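Local coordinates for protein enolase from the environmental genome shotgun sequencing of the Sargasso Sea (PDB 2QGY) that is of unknown function but belongs to the mandelate racemase/muconate lactonizing enzyme family of the enolase superfamily and probably catalyses a magnesium-dependent reaction on a carboxylate substrate, at residues 196-201 with 324-329. Residues are numbered along the deposited sequence; the frame is centred on the assembly and turned at random.
Sequences PLMLDL and SEKAEI. With MG (magnesium ion), chain C.
Inside the modified TIM barrel, (beta/alpha)7beta, of this enolase-superfamily protein, Pro-196 and Met-198 meet Lys-326. Strands 197-200 and 327-329 are not neighbours in the barrel sheet: 168-170 and 135-141 stand between them, and the nearest alpha carbons, those of Pro-196 and Lys-326, are 9.9 Å apart. The contact is therefore made by side chains meeting inside the barrel toward the N-terminal ends of the strands, below the metal site, and it is small, burying 99 Å² in all. Met-198 CE lies 3.8 Å from Lys-326 CE and also touches CD, a methyl against the aliphatic shaft of the lysine. The methionine chain, with chi1 nearly eclipsed at 8° and bends at chi2 and chi3, brings the methyl there. Pro-196 adds its ring at about a right angle to the lysine chain, CG to Lys-326 CE 4.1 Å. Tyr-139 of strand 135-141 touches both Met-198 and Lys-326.

The lysine turns its charged end aside by bending at chi3 (-103°) and chi4. NZ hydrogen-bonds to Tyr-223 OH and forms a long, weak salt bridge with Glu-325 OE2. Glu-325 OE2 also accepts a hydrogen bond from the backbone N of Lys-326 at 2.9 Å, through its anti lone pair, while Glu-325 OE1 is hydrogen-bonded to the same Tyr-223 hydroxyl, so the two charged side chains share one phenol.

At the carboxyl end of strand 197-200, Asp-200 joins Glu-226 and Glu-252 in binding magnesium. The carboxylate of Glu-328 ends nearby, OE2 with Lys-169 (salt bridge) and Thr-141, OE1 with the backbone N of Cys-303; OE2 stays 6.0 Å from Asp-200 OD2. Three waters complete the magnesium shell. Asp-200 OD2 binds the ion at 2.0 Å, and OD1 accepts a 2.6 Å hydrogen bond from the oxygen of one metal-bound water.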
ATOM      1  N   PRO A 196       1.298  -2.214  33.543  1.00 23.82           N
ATOM      2  CA  PRO A 196       0.789  -1.614  32.307  1.00 23.04           C
ATOM      3  C   PRO A 196      -0.209  -2.529  31.615  1.00 22.22           C
ATOM      4  O   PRO A 196       0.106  -3.689  31.335  1.00 22.66           O
ATOM      5  CB  PRO A 196       2.054  -1.409  31.481  1.00 22.13           C
ATOM      6  CG  PRO A 196       3.122  -1.160  32.538  1.00 23.22           C
ATOM      7  CD  PRO A 196       2.773  -2.148  33.621  1.00 22.94           C
ATOM      8  N   LEU A 197      -1.426  -2.025  31.416  1.00 21.41           N
ATOM      9  CA  LEU A 197      -2.440  -2.753  30.691  1.00 20.57           C
ATOM     10  C   LEU A 197      -2.765  -1.942  29.440  1.00 20.39           C
ATOM     11  O   LEU A 197      -3.380  -0.878  29.510  1.00 20.30           O
ATOM     12  CB  LEU A 197      -3.700  -2.982  31.538  1.00 21.60           C
ATOM     13  CG  LEU A 197      -4.897  -3.652  30.873  1.00 21.80           C
ATOM     14  CD1 LEU A 197      -4.563  -5.093  30.414  1.00 22.34           C
ATOM     15  CD2 LEU A 197      -6.095  -3.650  31.843  1.00 22.52           C
ATOM     16  N   MET A 198      -2.338  -2.442  28.290  1.00 19.43           N
ATOM     17  CA  MET A 198      -2.699  -1.772  27.032  1.00 18.26           C
ATOM     18  C   MET A 198      -3.917  -2.356  26.336  1.00 18.38           C
ATOM     19  O   MET A 198      -4.200  -3.555  26.434  1.00 18.25           O
ATOM     20  CB  MET A 198      -1.507  -1.579  26.082  1.00 19.43           C
ATOM     21  CG  MET A 198      -0.165  -2.198  26.358  1.00 21.32           C
ATOM     22  SD  MET A 198       0.688  -2.300  27.951  1.00 12.87           S
ATOM     23  CE  MET A 198       2.355  -1.896  27.566  1.00 17.21           C
ATOM     24  N   LEU A 199      -4.662  -1.492  25.647  1.00 18.10           N
ATOM     25  CA  LEU A 199      -5.924  -1.877  25.068  1.00 17.86           C
ATOM     26  C   LEU A 199      -5.850  -1.629  23.573  1.00 18.49           C
ATOM     27  O   LEU A 199      -5.634  -0.505  23.134  1.00 18.54           O
ATOM     28  CB  LEU A 199      -7.099  -1.073  25.689  1.00 19.32           C
ATOM     29  CG  LEU A 199      -7.311  -1.099  27.228  1.00 19.33           C
ATOM     30  CD1 LEU A 199      -8.563  -0.290  27.638  1.00 21.34           C
ATOM     31  CD2 LEU A 199      -7.398  -2.524  27.775  1.00 21.33           C
ATOM     32  N   ASP A 200      -6.023  -2.692  22.805  1.00 17.36           N
ATOM     33  CA  ASP A 200      -6.040  -2.574  21.371  1.00 17.71           C
ATOM     34  C   ASP A 200      -7.471  -2.633  20.910  1.00 17.65           C
ATOM     35  O   ASP A 200      -8.107  -3.674  20.949  1.00 17.67           O
ATOM     36  CB  ASP A 200      -5.179  -3.675  20.714  1.00 17.42           C
ATOM     37  CG  ASP A 200      -4.933  -3.409  19.235  1.00 18.08           C
ATOM     38  OD1 ASP A 200      -5.784  -2.773  18.592  1.00 18.07           O
ATOM     39  OD2 ASP A 200      -3.869  -3.845  18.721  1.00 19.76           O
ATOM     40  N   LEU A 201      -8.005  -1.482  20.505  1.00 17.99           N
ATOM     41  CA  LEU A 201      -9.392  -1.424  20.015  1.00 18.32           C
ATOM     42  C   LEU A 201      -9.597  -1.936  18.591  1.00 18.65           C
ATOM     43  O   LEU A 201     -10.732  -2.208  18.198  1.00 19.80           O
ATOM     44  CB  LEU A 201      -9.969  -0.014  20.126  1.00 18.61           C
ATOM     45  CG  LEU A 201      -9.863   0.644  21.507  1.00 20.18           C
ATOM     46  CD1 LEU A 201     -10.813   1.873  21.608  1.00 21.28           C
ATOM     47  CD2 LEU A 201     -10.087  -0.348  22.627  1.00 21.11           C
ATOM     48  N   SER A 324      12.113   4.888  22.707  1.00 20.93           N
ATOM     49  CA  SER A 324      11.421   3.623  22.573  0.50 21.06           C
ATOM     50  C   SER A 324      10.390   3.472  23.689  1.00 21.19           C
ATOM     51  O   SER A 324      10.649   3.861  24.847  1.00 21.61           O
ATOM     52  CB  SER A 324      12.426   2.480  22.658  0.50 20.95           C
ATOM     53  OG  SER A 324      12.980   2.422  23.957  0.50 20.58           O
ATOM     54  N   GLU A 325       9.229   2.925  23.349  1.00 20.15           N
ATOM     55  CA  GLU A 325       8.310   2.451  24.363  1.00 21.20           C
ATOM     56  C   GLU A 325       8.546   0.949  24.453  1.00 20.58           C
ATOM     57  O   GLU A 325       9.440   0.431  23.789  1.00 20.34           O
ATOM     58  CB  GLU A 325       6.847   2.747  23.991  1.00 21.27           C
ATOM     59  CG  GLU A 325       6.233   3.841  24.812  1.00 23.76           C
ATOM     60  CD  GLU A 325       6.004   3.447  26.271  1.00 26.90           C
ATOM     61  OE1 GLU A 325       5.465   4.282  27.015  1.00 26.92           O
ATOM     62  OE2 GLU A 325       6.337   2.314  26.684  1.00 24.01           O
ATOM     63  N   LYS A 326       7.737   0.263  25.244  1.00 20.31           N
ATOM     64  CA  LYS A 326       7.857  -1.182  25.380  1.00 20.24           C
ATOM     65  C   LYS A 326       7.620  -1.879  24.034  1.00 19.21           C
ATOM     66  O   LYS A 326       6.758  -1.460  23.259  1.00 18.61           O
ATOM     67  CB  LYS A 326       6.892  -1.673  26.441  1.00 20.13           C
ATOM     68  CG  LYS A 326       7.305  -1.203  27.853  1.00 21.74           C
ATOM     69  CD  LYS A 326       6.239  -1.574  28.829  1.00 27.20           C
ATOM     70  CE  LYS A 326       5.419  -0.342  29.185  1.00 31.53           C
ATOM     71  NZ  LYS A 326       6.328   0.758  29.703  1.00 36.18           N
ATOM     72  N   ALA A 327       8.448  -2.893  23.763  1.00 18.06           N
ATOM     73  CA  ALA A 327       8.464  -3.622  22.500  1.00 16.79           C
ATOM     74  C   ALA A 327       7.550  -4.827  22.538  1.00 16.97           C
ATOM     75  O   ALA A 327       7.492  -5.526  23.547  1.00 17.54           O
ATOM     76  CB  ALA A 327       9.908  -4.055  22.177  1.00 15.59           C
ATOM     77  N   GLU A 328       6.842  -5.088  21.431  1.00 15.72           N
ATOM     78  CA  GLU A 328       5.779  -6.077  21.425  1.00 15.17           C
ATOM     79  C   GLU A 328       6.292  -7.522  21.253  1.00 15.85           C
ATOM     80  O   GLU A 328       7.092  -7.805  20.330  1.00 16.21           O
ATOM     81  CB  GLU A 328       4.808  -5.788  20.264  1.00 14.04           C
ATOM     82  CG  GLU A 328       3.662  -6.771  20.229  1.00 15.19           C
ATOM     83  CD  GLU A 328       2.578  -6.383  19.227  1.00 16.42           C
ATOM     84  OE1 GLU A 328       2.933  -5.800  18.182  1.00 19.03           O
ATOM     85  OE2 GLU A 328       1.384  -6.631  19.505  1.00 16.86           O
ATOM     86  N   ILE A 329       5.862  -8.415  22.128  1.00 15.98           N
ATOM     87  CA  ILE A 329       6.125  -9.861  21.955  1.00 16.91           C
ATOM     88  C   ILE A 329       4.820 -10.654  21.971  1.00 16.62           C
ATOM     89  O   ILE A 329       3.862 -10.257  22.615  1.00 17.03           O
ATOM     90  CB  ILE A 329       7.114 -10.435  23.010  1.00 18.34           C
ATOM     91  CG1 ILE A 329       6.509 -10.392  24.393  1.00 20.64           C
ATOM     92  CG2 ILE A 329       8.482  -9.706  22.987  1.00 17.71           C
ATOM     93  CD1 ILE A 329       6.826 -11.623  25.211  1.00 28.10           C
TER
HETATM   94 MG    MG C 701      -2.759  -3.352  17.130  1.00 19.91          MG
HETATM   95  O   HOH W   1      -4.390  -2.303  16.423  1.00 26.78           O
HETATM   96  O   HOH W   2      -3.534  -4.809  15.978  1.00 22.42           O
HETATM   97  O   HOH W   3      -1.570  -4.986  17.818  1.00 22.09           O